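Local coordinates for protein phosphoribosylaminoimidazole carboxylase, ATPase subunit (Thermus thermophilus, PDB 3AW8) that probably catalyses the ATP-dependent carboxylation of 5-aminoimidazole ribonucleotide with bicarbonate to N5-carboxyaminoimidazole ribonucleotide, a step of de novo purine biosynthesis, at residues A[302-307]-A[333-338]; A[261-266]-A[277-282]. One frame throughout, in Å; residues are numbered along the deposited sequence.

Contact 1: residues A[302-307]-A[333-338]; sequences MVNLIG and GRKVGH
Strand 335-338 carries a classic beta bulge where it pairs antiparallel with 302-306: V336 and G337 together sit opposite the single residue L305. L305 bonds to both bulge residues: its N donates to G337 O at 3.0 Å, from well above the carbonyl plane, while its O takes V336 N almost head-on, with a C=O...N angle of 172°. Beyond the bulge, G307 N closes the pair on R334 O at 2.7 Å. On the face shared with N304 and H338, the side chains of I306 and K335 run alongside each other in the same direction; I306 CD1 meets K335 CG at 3.8 Å. With CG2 of I306 anti to the backbone N, that methyl reaches G333 CA at 3.5 Å. An alanine in place of I306 would probably leave the K335 methylenes without their apolar neighbour and G333 without the methyl packed against it. Further along, the bent chain of M302 brings SD to 4.0 Å from H338 CB, oblique to the imidazole, whose ND1 bonds to Y326 OH. N304 ND2 bonds to L208 O. Strand 299-306 runs between 207-213 and 335-343 in the large antiparallel sheet; 321-325 follows at that edge, with L323 against L305 and W325 against V336.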
loop_
_atom_site.group_PDB
_atom_site.type_symbol
_atom_site.label_atom_id
_atom_site.label_comp_id
_atom_site.label_asym_id
_atom_site.label_seq_id
_atom_site.Cartn_x
_atom_site.Cartn_y
_atom_site.Cartn_z
ATOM N N MET A 302 -1.091 8.834 -14.299
ATOM C CA MET A 302 -0.189 9.232 -13.231
ATOM C C MET A 302 0.132 10.712 -13.410
ATOM O O MET A 302 0.750 11.090 -14.405
ATOM C CB MET A 302 1.088 8.378 -13.339
ATOM C CG MET A 302 2.002 8.322 -12.114
ATOM S SD MET A 302 2.899 9.839 -11.757
ATOM C CE MET A 302 3.800 10.081 -13.318
ATOM N N VAL A 303 -0.297 11.563 -12.485
ATOM C CA VAL A 303 0.035 12.976 -12.634
ATOM C C VAL A 303 0.960 13.420 -11.502
ATOM O O VAL A 303 0.623 13.315 -10.325
ATOM C CB VAL A 303 -1.250 13.914 -12.717
ATOM C CG1 VAL A 303 -2.379 13.200 -13.427
ATOM C CG2 VAL A 303 -1.697 14.374 -11.344
ATOM N N ASN A 304 2.148 13.890 -11.866
ATOM C CA ASN A 304 3.109 14.350 -10.877
ATOM C C ASN A 304 2.679 15.645 -10.219
ATOM O O ASN A 304 1.991 16.466 -10.825
ATOM C CB ASN A 304 4.485 14.579 -11.508
ATOM C CG ASN A 304 5.329 13.322 -11.550
ATOM O OD1 ASN A 304 5.059 12.353 -10.839
ATOM N ND2 ASN A 304 6.367 13.339 -12.375
ATOM N N LEU A 305 3.095 15.807 -8.969
ATOM C CA LEU A 305 2.827 17.006 -8.184
ATOM C C LEU A 305 4.183 17.706 -8.086
ATOM O O LEU A 305 5.049 17.300 -7.309
ATOM C CB LEU A 305 2.307 16.624 -6.794
ATOM C CG LEU A 305 0.795 16.646 -6.506
ATOM C CD1 LEU A 305 -0.034 16.713 -7.782
ATOM C CD2 LEU A 305 0.437 15.422 -5.693
ATOM N N ILE A 306 4.371 18.740 -8.900
ATOM C CA ILE A 306 5.625 19.483 -8.937
ATOM C C ILE A 306 5.525 20.842 -8.252
ATOM O O ILE A 306 4.634 21.628 -8.545
ATOM C CB ILE A 306 6.087 19.712 -10.401
ATOM C CG1 ILE A 306 6.088 18.387 -11.170
ATOM C CG2 ILE A 306 7.477 20.340 -10.427
ATOM C CD1 ILE A 306 7.044 17.355 -10.610
ATOM N N GLY A 307 6.454 21.099 -7.339
ATOM C CA GLY A 307 6.524 22.357 -6.616
ATOM C C GLY A 307 5.277 23.010 -6.040
ATOM O O GLY A 307 5.283 24.215 -5.790
ATOM N N GLY A 333 9.841 23.445 -8.731
ATOM C CA GLY A 333 10.286 22.317 -9.535
ATOM C C GLY A 333 10.564 21.008 -8.809
ATOM O O GLY A 333 11.031 20.043 -9.423
ATOM N N ARG A 334 10.261 20.956 -7.515
ATOM C CA ARG A 334 10.513 19.758 -6.730
ATOM C C ARG A 334 9.372 18.748 -6.790
ATOM O O ARG A 334 8.208 19.119 -6.737
ATOM C CB ARG A 334 10.775 20.153 -5.272
ATOM C CG ARG A 334 11.266 19.015 -4.410
ATOM C CD ARG A 334 11.662 19.471 -3.020
ATOM N NE ARG A 334 12.554 18.495 -2.395
ATOM C CZ ARG A 334 12.857 18.459 -1.101
ATOM N NH1 ARG A 334 13.681 17.526 -0.641
ATOM N NH2 ARG A 334 12.325 19.339 -0.260
ATOM N N LYS A 335 9.705 17.468 -6.912
ATOM C CA LYS A 335 8.676 16.432 -6.932
ATOM C C LYS A 335 8.246 16.242 -5.484
ATOM O O LYS A 335 9.037 15.794 -4.648
ATOM C CB LYS A 335 9.231 15.124 -7.499
ATOM C CG LYS A 335 9.666 15.255 -8.938
ATOM C CD LYS A 335 9.966 13.920 -9.567
ATOM C CE LYS A 335 10.327 14.109 -11.025
ATOM N NZ LYS A 335 10.817 12.851 -11.647
ATOM N N VAL A 336 6.998 16.596 -5.188
ATOM C CA VAL A 336 6.489 16.493 -3.829
ATOM C C VAL A 336 5.384 15.477 -3.652
ATOM O O VAL A 336 4.883 15.290 -2.550
ATOM C CB VAL A 336 6.008 17.866 -3.315
ATOM C CG1 VAL A 336 7.200 18.751 -3.041
ATOM C CG2 VAL A 336 5.113 18.524 -4.338
ATOM N N GLY A 337 5.010 14.813 -4.737
ATOM C CA GLY A 337 3.982 13.797 -4.644
ATOM C C GLY A 337 3.484 13.422 -6.018
ATOM O O GLY A 337 4.071 13.799 -7.027
ATOM N N HIS A 338 2.416 12.641 -6.062
ATOM C CA HIS A 338 1.806 12.279 -7.320
ATOM C C HIS A 338 0.380 11.784 -7.047
ATOM O O HIS A 338 0.003 11.540 -5.899
ATOM C CB HIS A 338 2.642 11.221 -8.062
ATOM C CG HIS A 338 2.492 9.830 -7.530
ATOM N ND1 HIS A 338 3.321 9.307 -6.559
ATOM C CD2 HIS A 338 1.617 8.847 -7.847
ATOM C CE1 HIS A 338 2.965 8.061 -6.306
ATOM N NE2 HIS A 338 1.934 7.758 -7.074
#

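Contact 2: residues A[261-266]-A[277-282]; sequences PRVHNS and SQFENH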
loop_
_atom_site.group_PDB
_atom_site.type_symbol
_atom_site.label_atom_id
_atom_site.label_comp_id
_atom_site.label_asym_id
_atom_site.label_seq_id
_atom_site.Cartn_x
_atom_site.Cartn_y
_atom_site.Cartn_z
ATOM N N PRO A 261 18.586 2.360 -13.738
ATOM C CA PRO A 261 18.694 1.086 -13.020
ATOM C C PRO A 261 17.901 1.102 -11.720
ATOM O O PRO A 261 18.479 0.932 -10.642
ATOM C CB PRO A 261 20.193 0.966 -12.783
ATOM C CG PRO A 261 20.579 2.386 -12.515
ATOM C CD PRO A 261 19.811 3.164 -13.570
ATOM N N ARG A 262 16.583 1.272 -11.823
ATOM C CA ARG A 262 15.752 1.350 -10.632
ATOM C C ARG A 262 14.278 1.595 -10.942
ATOM O O ARG A 262 13.887 1.814 -12.095
ATOM C CB ARG A 262 16.230 2.515 -9.777
ATOM C CG ARG A 262 16.265 3.819 -10.581
ATOM C CD ARG A 262 16.529 5.027 -9.714
ATOM N NE ARG A 262 16.623 6.257 -10.501
ATOM C CZ ARG A 262 15.607 6.832 -11.151
ATOM N NH1 ARG A 262 14.387 6.303 -11.129
ATOM N NH2 ARG A 262 15.811 7.959 -11.814
ATOM N N VAL A 263 13.466 1.566 -9.891
ATOM C CA VAL A 263 12.060 1.847 -10.034
ATOM C C VAL A 263 12.061 3.239 -10.637
ATOM O O VAL A 263 12.973 4.032 -10.388
ATOM C CB VAL A 263 11.351 1.840 -8.687
ATOM C CG1 VAL A 263 11.155 0.401 -8.235
ATOM C CG2 VAL A 263 12.163 2.641 -7.659
ATOM N N HIS A 264 11.041 3.534 -11.432
ATOM C CA HIS A 264 10.985 4.800 -12.143
ATOM C C HIS A 264 9.677 5.544 -11.928
ATOM O O HIS A 264 8.647 4.933 -11.646
ATOM C CB HIS A 264 11.204 4.508 -13.629
ATOM C CG HIS A 264 11.532 5.709 -14.450
ATOM N ND1 HIS A 264 10.595 6.364 -15.218
ATOM C CD2 HIS A 264 12.703 6.364 -14.642
ATOM C CE1 HIS A 264 11.174 7.369 -15.849
ATOM N NE2 HIS A 264 12.452 7.391 -15.518
ATOM N N ASN A 265 9.747 6.865 -12.070
ATOM C CA ASN A 265 8.613 7.764 -11.902
ATOM C C ASN A 265 7.448 7.396 -12.817
ATOM O O ASN A 265 6.283 7.493 -12.426
ATOM C CB ASN A 265 9.068 9.194 -12.191
ATOM C CG ASN A 265 8.087 10.246 -11.695
ATOM O OD1 ASN A 265 8.426 11.430 -11.654
ATOM N ND2 ASN A 265 6.873 9.828 -11.319
ATOM N N SER A 266 7.765 6.967 -14.032
ATOM C CA SER A 266 6.737 6.592 -14.993
ATOM C C SER A 266 6.036 5.293 -14.601
ATOM O O SER A 266 5.241 4.765 -15.368
ATOM C CB SER A 266 7.352 6.429 -16.382
ATOM O OG SER A 266 8.125 5.246 -16.447
ATOM N N SER A 277 3.032 -3.816 -7.643
ATOM C CA SER A 277 3.717 -2.556 -7.870
ATOM C C SER A 277 5.161 -2.811 -8.269
ATOM O O SER A 277 5.743 -3.874 -7.991
ATOM C CB SER A 277 3.675 -1.677 -6.615
ATOM O OG SER A 277 4.702 -2.027 -5.705
ATOM N N GLN A 278 5.736 -1.827 -8.942
ATOM C CA GLN A 278 7.107 -1.931 -9.359
ATOM C C GLN A 278 7.967 -2.020 -8.084
ATOM O O GLN A 278 8.985 -2.711 -8.056
ATOM C CB GLN A 278 7.479 -0.705 -10.189
ATOM C CG GLN A 278 7.541 0.592 -9.399
ATOM C CD GLN A 278 8.063 1.737 -10.238
ATOM O OE1 GLN A 278 8.865 1.525 -11.153
ATOM N NE2 GLN A 278 7.631 2.954 -9.932
ATOM N N PHE A 279 7.547 -1.334 -7.023
ATOM C CA PHE A 279 8.310 -1.361 -5.782
ATOM C C PHE A 279 8.311 -2.754 -5.168
ATOM O O PHE A 279 9.349 -3.241 -4.738
ATOM C CB PHE A 279 7.756 -0.330 -4.782
ATOM C CG PHE A 279 7.740 1.067 -5.319
ATOM C CD1 PHE A 279 8.923 1.739 -5.566
ATOM C CD2 PHE A 279 6.537 1.690 -5.640
ATOM C CE1 PHE A 279 8.915 3.012 -6.132
ATOM C CE2 PHE A 279 6.515 2.965 -6.209
ATOM C CZ PHE A 279 7.702 3.624 -6.455
ATOM N N GLU A 280 7.153 -3.402 -5.113
ATOM C CA GLU A 280 7.126 -4.736 -4.547
ATOM C C GLU A 280 7.938 -5.699 -5.423
ATOM O O GLU A 280 8.695 -6.528 -4.913
ATOM C CB GLU A 280 5.692 -5.252 -4.398
ATOM C CG GLU A 280 5.662 -6.670 -3.816
ATOM C CD GLU A 280 4.269 -7.243 -3.624
ATOM O OE1 GLU A 280 4.164 -8.486 -3.560
ATOM O OE2 GLU A 280 3.290 -6.470 -3.521
ATOM N N ASN A 281 7.793 -5.585 -6.740
ATOM C CA ASN A 281 8.526 -6.463 -7.647
ATOM C C ASN A 281 10.037 -6.285 -7.559
ATOM O O ASN A 281 10.790 -7.266 -7.632
ATOM C CB ASN A 281 8.054 -6.257 -9.088
ATOM C CG ASN A 281 7.235 -7.429 -9.600
ATOM O OD1 ASN A 281 6.518 -7.314 -10.594
ATOM N ND2 ASN A 281 7.346 -8.566 -8.925
ATOM N N HIS A 282 10.480 -5.042 -7.403
ATOM C CA HIS A 282 11.902 -4.781 -7.294
ATOM C C HIS A 282 12.400 -5.538 -6.082
ATOM O O HIS A 282 13.439 -6.194 -6.126
ATOM C CB HIS A 282 12.177 -3.294 -7.104
ATOM C CG HIS A 282 13.633 -2.964 -6.977
ATOM N ND1 HIS A 282 14.472 -2.870 -8.066
ATOM C CD2 HIS A 282 14.404 -2.730 -5.888
ATOM C CE1 HIS A 282 15.695 -2.590 -7.655
ATOM N NE2 HIS A 282 15.682 -2.500 -6.337
#
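Two hydrogen bonds join Q278 to the backbone of H264: the side-chain amide accepts from H264 N through OE1 at 3.0 Å and donates from NE2 to H264 O at 2.8 Å. The second bond is the straighter, 168° at the hydrogen, and H264 O lies in the amide plane; the first donor stands above that plane. Together they fix the rotation of the amide and satisfy both the backbone N and the backbone O of H264. CG of Q278 sits between its own backbone N and carbonyl carbon (chi1 69°), and the extended chain beyond it reaches the loop. These residues belong to the loop that leaves strand 253-260, in the ATP-grasp region, and to the first turn of helix 278-287, where S277 is the N-cap and its OG accepts from E280 N. The H264 side chain lies about 8 Å from the bound AMP. The apolar contact centres on V263, which points at the helix. Its CG2 comes to 3.6 Å from F279 CE1, oblique to the ring, and CG1 lies 4.0 Å from H282 CB; Q278 CG covers one face of the F279 ring. Within the loop, R262 NH1 bonds to V263 O in the carbonyl plane, while R262 NH2 forms a salt bridge with E68.

From the N terminus, the chain first passes through the Rossmann-like region and the ATP-grasp strands, ending with 253-260. Contact 2 then closes a short loop, which contains helix 270-273, by bringing 261-266 against the start of helix 278-287. That helix leads on to strand 299-306, where contact 1 opens; it closes a longer loop, through helix 312-316 and strand 321-325, at 333-338. The two loops follow in series, neither nesting nor crossing, with centres about 17 Å apart. N265 joins them: its OD1 probably accepts from both K335 NZ and N304 ND2, tying the loop after strand 253-260 to strands of the C-terminal region.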